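Local coordinates for protein NBR1 homolog (Arabidopsis thaliana, PDB 6TGS) that probably acts as a receptor that delivers ubiquitinated protein aggregates to autophagosomal degradation, its PB1 domain (the part modelled here) mediating self-association, at residues F21-K26 / L31-A36; A36-K41 / L54-S59. The protein carries 3 engineered substitutions. All blocks are in the same frame, centred on the assembly; numbering follows the deposited sequence. Where two conformers were deposited one is given.

Contact 1 (F21-K26 / L31-A36); sequences FRVPVK and LDLEMA
The carboxylate of Asp-32 turns one face to Lys-26, whose CE lies over it at 3.6 Å from OD1, while Asp-32 CB lies over one face of the Pro-24 ring, 4.0 Å from its CG. The two side chains of the charged pair cross at about a right angle. NZ of Lys-26 stops 4.1 Å from OD1 of Asp-32, beyond a salt bridge, and the lysine also has a bound sulfate close by. Because Asp-32 was modelled in two conformers, this pairing is provisional.

The backbones hold more firmly. Asp-32 N donates to Pro-24 O at 2.8 Å in a nearly straight bond, and Val-25 and Leu-31 form a single beta bridge. Asp-32 sits at the centre of an inverse gamma turn, which swings the chain on to Leu-33.

Beneath this lies the apolar half. With CG1 trans to its own nitrogen (chi1 175°), Val-23 brings that methyl against both Leu-31 CD2 and Leu-33 CB, 3.8 Å from each. Leu-31 CD2 also touches Val-25 CG1 at 4.0 Å, and its side chain continues onto Leu-8 of strand 8-14 and Thr-78 of helix 71-79.

The contact thus fastens the exit of edge strand 17-23 to the approach to helix 35-46 in the PB1 domain. Its chemistry implies a join held by one backbone bond and a small apolar cluster centred on the buried Val-23 and Leu-31, to which the solvent-side charges probably add only a loose electrostatic attraction.

Contact 2 (A36-K41 / L54-S59); sequences AGLKEK and LSLTYS. With GOL (glycerol), chain C.
Here the first helix of the PB1 domain, 35-46, packs across its mixed sheet, the ubiquitin-like beta-grasp arrangement: one turn of the helix faces strand 55-59. The two backbones stay well apart, so side chains do the touching. Leu-56 CD1 is the common point, reached by Leu-38 CD2 at 4.2 Å and by Lys-39 CG at the same separation. Leu-56 extends its CG away from its carbonyl carbon (chi1 -53°), pointing the branch at the helix, and on the sheet side it rests on Ile-87 and Val-89 of the neighbouring strand 84-90.

Lys-39 has two jobs. Its upper methylenes run obliquely past Leu-56, then the chain bends at chi3 (73°) and brings the ammonium to the loop at Ala-52, where NZ bonds to the backbone O of that residue. With the chain cut back to an alanine here, the Ala-52 carbonyl is likely to lose its lysine partner and one flank of the Leu-56 methyl to be less well covered.

A glycerol, probably from the crystallisation liquor, sits between the lysine and the strand. Its C3 packs 3.9 Å from Leu-56 CD1, and its O3 takes a weak hydrogen bond from Lys-39 NZ at 3.3 Å. The same hydroxyl donates to a backbone carbonyl, with O3 of the glycerol 2.6 Å from Leu-54 O.

Overall arrangement
From the N terminus the chain runs up strand 8-14 and back along strand 17-23, an outermost strand of the sheet. Contact 1 then closes a short loop, with four residues between its segments, and leads directly into helix 35-46. Contact 2 opens from that helix, at the shared Ala-36, and closes a longer excursion of twelve residues on strand 55-59. The two follow in series, neither nesting nor crossing, with centres 12 Å apart. Their side chains still meet: Phe-21 packs on Leu-38 and Lys-41, and Met-35 on Leu-56. Contact 1 ties the chain entering helix 35-46 to the end of outermost strand 17-23, and contact 2 ties the helix itself to strand 55-59.

Contact 1 (F21-K26 / L31-A36)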
loop_
_atom_site.group_PDB
_atom_site.type_symbol
_atom_site.label_atom_id
_atom_site.label_comp_id
_atom_site.label_asym_id
_atom_site.label_seq_id
_atom_site.Cartn_x
_atom_site.Cartn_y
_atom_site.Cartn_z
ATOM N N PHE A 21 0.535 -5.729 7.791
ATOM C CA PHE A 21 1.542 -6.673 7.326
ATOM C C PHE A 21 2.822 -5.898 7.048
ATOM O O PHE A 21 2.834 -4.667 7.046
ATOM C CB PHE A 21 1.082 -7.467 6.096
ATOM C CG PHE A 21 0.691 -6.619 4.927
ATOM C CD1 PHE A 21 -0.605 -6.169 4.795
ATOM C CD2 PHE A 21 1.614 -6.303 3.938
ATOM C CE1 PHE A 21 -0.984 -5.400 3.707
ATOM C CE2 PHE A 21 1.238 -5.537 2.835
ATOM C CZ PHE A 21 -0.067 -5.086 2.732
ATOM N N ARG A 22 3.911 -6.618 6.817
ATOM C CA ARG A 22 5.191 -5.962 6.586
ATOM C C ARG A 22 5.727 -6.336 5.216
ATOM O O ARG A 22 5.555 -7.465 4.746
ATOM C CB ARG A 22 6.209 -6.331 7.668
ATOM C CG ARG A 22 5.759 -5.974 9.075
ATOM C CD ARG A 22 6.943 -5.790 10.017
ATOM N NE ARG A 22 7.857 -6.929 9.992
ATOM C CZ ARG A 22 9.135 -6.865 10.349
ATOM N NH1 ARG A 22 9.657 -5.716 10.758
ATOM N NH2 ARG A 22 9.895 -7.949 10.290
ATOM N N VAL A 23 6.396 -5.376 4.579
ATOM C CA VAL A 23 6.882 -5.522 3.221
ATOM C C VAL A 23 8.402 -5.374 3.255
ATOM O O VAL A 23 8.905 -4.340 3.705
ATOM C CB VAL A 23 6.269 -4.487 2.264
ATOM C CG1 VAL A 23 6.906 -4.626 0.897
ATOM C CG2 VAL A 23 4.757 -4.676 2.183
ATOM N N PRO A 24 9.158 -6.369 2.805
ATOM C CA PRO A 24 10.619 -6.238 2.803
ATOM C C PRO A 24 11.088 -5.159 1.839
ATOM O O PRO A 24 10.451 -4.870 0.823
ATOM C CB PRO A 24 11.099 -7.627 2.364
ATOM C CG PRO A 24 9.941 -8.210 1.618
ATOM C CD PRO A 24 8.717 -7.682 2.309
ATOM N N VAL A 25 12.199 -4.535 2.215
ATOM C CA VAL A 25 12.863 -3.526 1.353
ATOM C C VAL A 25 14.181 -4.098 0.834
ATOM O O VAL A 25 14.796 -4.923 1.532
ATOM C CB VAL A 25 13.083 -2.198 2.098
ATOM C CG1 VAL A 25 11.839 -1.761 2.853
ATOM C CG2 VAL A 25 14.293 -2.263 3.014
ATOM N N LYS A 26 14.578 -3.683 -0.362
ATOM C CA LYS A 26 15.878 -4.113 -0.920
ATOM C C LYS A 26 16.959 -3.190 -0.352
ATOM O O LYS A 26 16.612 -2.223 0.337
ATOM C CB LYS A 26 15.795 -4.035 -2.444
ATOM C CG LYS A 26 14.833 -5.029 -3.080
ATOM C CD LYS A 26 14.232 -4.532 -4.373
ATOM C CE LYS A 26 13.065 -5.374 -4.850
ATOM N NZ LYS A 26 13.075 -5.545 -6.323
ATOM N N LEU A 31 10.864 -0.987 -2.218
ATOM C CA LEU A 31 9.976 -2.046 -1.678
ATOM C C LEU A 31 10.137 -3.327 -2.502
ATOM O O LEU A 31 10.136 -3.201 -3.729
ATOM C CB LEU A 31 8.531 -1.539 -1.702
ATOM C CG LEU A 31 8.152 -0.547 -0.605
ATOM C CD1 LEU A 31 6.684 -0.166 -0.715
ATOM C CD2 LEU A 31 8.450 -1.117 0.772
ATOM N N ASP A 32 10.119 -4.406 -1.954
ATOM C CA ASP A 32 10.036 -5.660 -2.700
ATOM C C ASP A 32 8.568 -6.030 -2.923
ATOM O O ASP A 32 8.068 -7.050 -2.452
ATOM C CB ASP A 32 10.791 -6.765 -1.969
ATOM C CG ASP A 32 11.094 -7.961 -2.859
ATOM O OD1 ASP A 32 10.646 -7.970 -4.025
ATOM O OD2 ASP A 32 11.781 -8.896 -2.393
ATOM N N LEU A 33 7.876 -5.155 -3.651
ATOM C CA LEU A 33 6.453 -5.316 -3.914
ATOM C C LEU A 33 6.040 -4.371 -5.032
ATOM O O LEU A 33 6.488 -3.220 -5.074
ATOM C CB LEU A 33 5.621 -5.039 -2.653
ATOM C CG LEU A 33 4.165 -5.517 -2.662
ATOM C CD1 LEU A 33 4.092 -7.030 -2.724
ATOM C CD2 LEU A 33 3.431 -5.010 -1.437
ATOM N N GLU A 34 5.191 -4.862 -5.929
ATOM C CA GLU A 34 4.583 -4.066 -6.987
ATOM C C GLU A 34 3.070 -4.033 -6.783
ATOM O O GLU A 34 2.523 -4.702 -5.897
ATOM C CB GLU A 34 4.942 -4.620 -8.371
ATOM C CG GLU A 34 4.558 -6.077 -8.570
ATOM C CD GLU A 34 4.169 -6.388 -9.999
ATOM O OE1 GLU A 34 3.234 -5.737 -10.518
ATOM O OE2 GLU A 34 4.797 -7.281 -10.608
ATOM N N MET A 35 2.392 -3.253 -7.634
ATOM C CA MET A 35 0.968 -3.004 -7.439
ATOM C C MET A 35 0.161 -4.291 -7.528
ATOM O O MET A 35 -0.797 -4.479 -6.770
ATOM C CB MET A 35 0.463 -1.974 -8.452
ATOM C CG MET A 35 0.776 -0.508 -8.074
ATOM S SD MET A 35 -0.054 0.094 -6.576
ATOM C CE MET A 35 -1.722 -0.448 -6.958
ATOM N N ALA A 36 0.554 -5.211 -8.415
ATOM C CA ALA A 36 -0.184 -6.466 -8.521
ATOM C C ALA A 36 -0.108 -7.268 -7.224
ATOM O O ALA A 36 -1.113 -7.841 -6.774
ATOM C CB ALA A 36 0.347 -7.295 -9.688
#

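Contact 2 (A36-K41 / L54-S59)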
loop_
_atom_site.group_PDB
_atom_site.type_symbol
_atom_site.label_atom_id
_atom_site.label_comp_id
_atom_site.label_asym_id
_atom_site.label_seq_id
_atom_site.Cartn_x
_atom_site.Cartn_y
_atom_site.Cartn_z
ATOM N N ALA A 36 0.554 -5.211 -8.415
ATOM C CA ALA A 36 -0.184 -6.466 -8.521
ATOM C C ALA A 36 -0.108 -7.268 -7.224
ATOM O O ALA A 36 -1.113 -7.841 -6.774
ATOM C CB ALA A 36 0.347 -7.295 -9.688
ATOM N N GLY A 37 1.076 -7.357 -6.625
ATOM C CA GLY A 37 1.200 -8.112 -5.390
ATOM C C GLY A 37 0.503 -7.441 -4.222
ATOM O O GLY A 37 -0.021 -8.123 -3.335
ATOM N N LEU A 38 0.478 -6.102 -4.213
ATOM C CA LEU A 38 -0.255 -5.371 -3.180
ATOM C C LEU A 38 -1.748 -5.646 -3.286
ATOM O O LEU A 38 -2.424 -5.912 -2.283
ATOM C CB LEU A 38 0.028 -3.873 -3.314
ATOM C CG LEU A 38 -0.786 -2.996 -2.375
ATOM C CD1 LEU A 38 -0.499 -3.384 -0.916
ATOM C CD2 LEU A 38 -0.475 -1.522 -2.659
ATOM N N LYS A 39 -2.282 -5.584 -4.506
ATOM C CA LYS A 39 -3.699 -5.854 -4.692
ATOM C C LYS A 39 -4.035 -7.291 -4.307
ATOM O O LYS A 39 -5.107 -7.557 -3.753
ATOM C CB LYS A 39 -4.094 -5.543 -6.143
ATOM C CG LYS A 39 -4.173 -4.050 -6.397
ATOM C CD LYS A 39 -4.602 -3.717 -7.806
ATOM C CE LYS A 39 -6.084 -3.996 -8.005
ATOM N NZ LYS A 39 -6.547 -3.582 -9.367
ATOM N N GLU A 40 -3.139 -8.234 -4.601
ATOM C CA GLU A 40 -3.411 -9.629 -4.274
ATOM C C GLU A 40 -3.425 -9.841 -2.766
ATOM O O GLU A 40 -4.219 -10.627 -2.246
ATOM C CB GLU A 40 -2.375 -10.532 -4.940
ATOM C CG GLU A 40 -2.559 -10.614 -6.459
ATOM C CD GLU A 40 -1.335 -11.183 -7.167
ATOM O OE1 GLU A 40 -0.307 -11.414 -6.503
ATOM O OE2 GLU A 40 -1.398 -11.384 -8.398
ATOM N N LYS A 41 -2.530 -9.163 -2.057
ATOM C CA LYS A 41 -2.520 -9.281 -0.608
ATOM C C LYS A 41 -3.784 -8.671 -0.018
ATOM O O LYS A 41 -4.447 -9.278 0.826
ATOM C CB LYS A 41 -1.256 -8.611 -0.063
ATOM C CG LYS A 41 -1.070 -8.778 1.432
ATOM C CD LYS A 41 -0.528 -10.178 1.751
ATOM C CE LYS A 41 -0.290 -10.342 3.234
ATOM N NZ LYS A 41 0.626 -11.495 3.501
ATOM N N LEU A 54 -9.835 -1.093 -7.371
ATOM C CA LEU A 54 -9.883 -0.594 -6.007
ATOM C C LEU A 54 -9.228 0.771 -5.943
ATOM O O LEU A 54 -8.198 0.996 -6.577
ATOM C CB LEU A 54 -9.147 -1.547 -5.069
ATOM C CG LEU A 54 -9.610 -3.005 -5.112
ATOM C CD1 LEU A 54 -8.675 -3.894 -4.313
ATOM C CD2 LEU A 54 -11.006 -3.095 -4.560
ATOM N N SER A 55 -9.815 1.676 -5.180
ATOM C CA SER A 55 -9.144 2.927 -4.862
ATOM C C SER A 55 -8.275 2.702 -3.627
ATOM O O SER A 55 -8.793 2.396 -2.549
ATOM C CB SER A 55 -10.154 4.052 -4.631
ATOM O OG SER A 55 -9.589 5.118 -3.888
ATOM N N LEU A 56 -6.962 2.851 -3.784
ATOM C CA LEU A 56 -5.992 2.674 -2.710
ATOM C C LEU A 56 -5.358 4.032 -2.449
ATOM O O LEU A 56 -4.662 4.563 -3.320
ATOM C CB LEU A 56 -4.940 1.637 -3.095
ATOM C CG LEU A 56 -5.518 0.295 -3.570
ATOM C CD1 LEU A 56 -4.403 -0.687 -3.968
ATOM C CD2 LEU A 56 -6.384 -0.282 -2.473
ATOM N N THR A 57 -5.638 4.621 -1.281
ATOM C CA THR A 57 -5.180 5.976 -1.000
ATOM C C THR A 57 -4.458 6.048 0.337
ATOM O O THR A 57 -4.746 5.271 1.251
ATOM C CB THR A 57 -6.352 6.980 -0.986
ATOM O OG1 THR A 57 -7.379 6.542 -0.087
ATOM C CG2 THR A 57 -6.929 7.136 -2.402
ATOM N N TYR A 58 -3.525 6.993 0.460
ATOM C CA TYR A 58 -2.994 7.351 1.767
ATOM C C TYR A 58 -2.926 8.862 1.898
ATOM O O TYR A 58 -2.937 9.577 0.898
ATOM C CB TYR A 58 -1.617 6.732 2.026
ATOM C CG TYR A 58 -0.445 7.220 1.200
ATOM C CD1 TYR A 58 0.380 8.251 1.663
ATOM C CD2 TYR A 58 -0.110 6.598 -0.005
ATOM C CE1 TYR A 58 1.490 8.660 0.934
ATOM C CE2 TYR A 58 0.995 6.997 -0.737
ATOM C CZ TYR A 58 1.789 8.038 -0.260
ATOM O OH TYR A 58 2.890 8.446 -0.987
ATOM N N SER A 59 -2.907 9.345 3.146
ATOM C CA SER A 59 -2.828 10.781 3.414
ATOM C C SER A 59 -1.386 11.174 3.686
ATOM O O SER A 59 -0.760 10.658 4.620
ATOM C CB SER A 59 -3.731 11.204 4.577
ATOM O OG SER A 59 -5.057 10.749 4.393
HETATM C C1 GOL C . -4.764 -0.423 -9.939
HETATM O O1 GOL C . -3.870 0.187 -10.822
HETATM C C2 GOL C . -5.171 0.665 -8.911
HETATM O O2 GOL C . -6.220 1.463 -9.369
HETATM C C3 GOL C . -5.547 -0.128 -7.646
HETATM O O3 GOL C . -6.810 -0.689 -7.895
#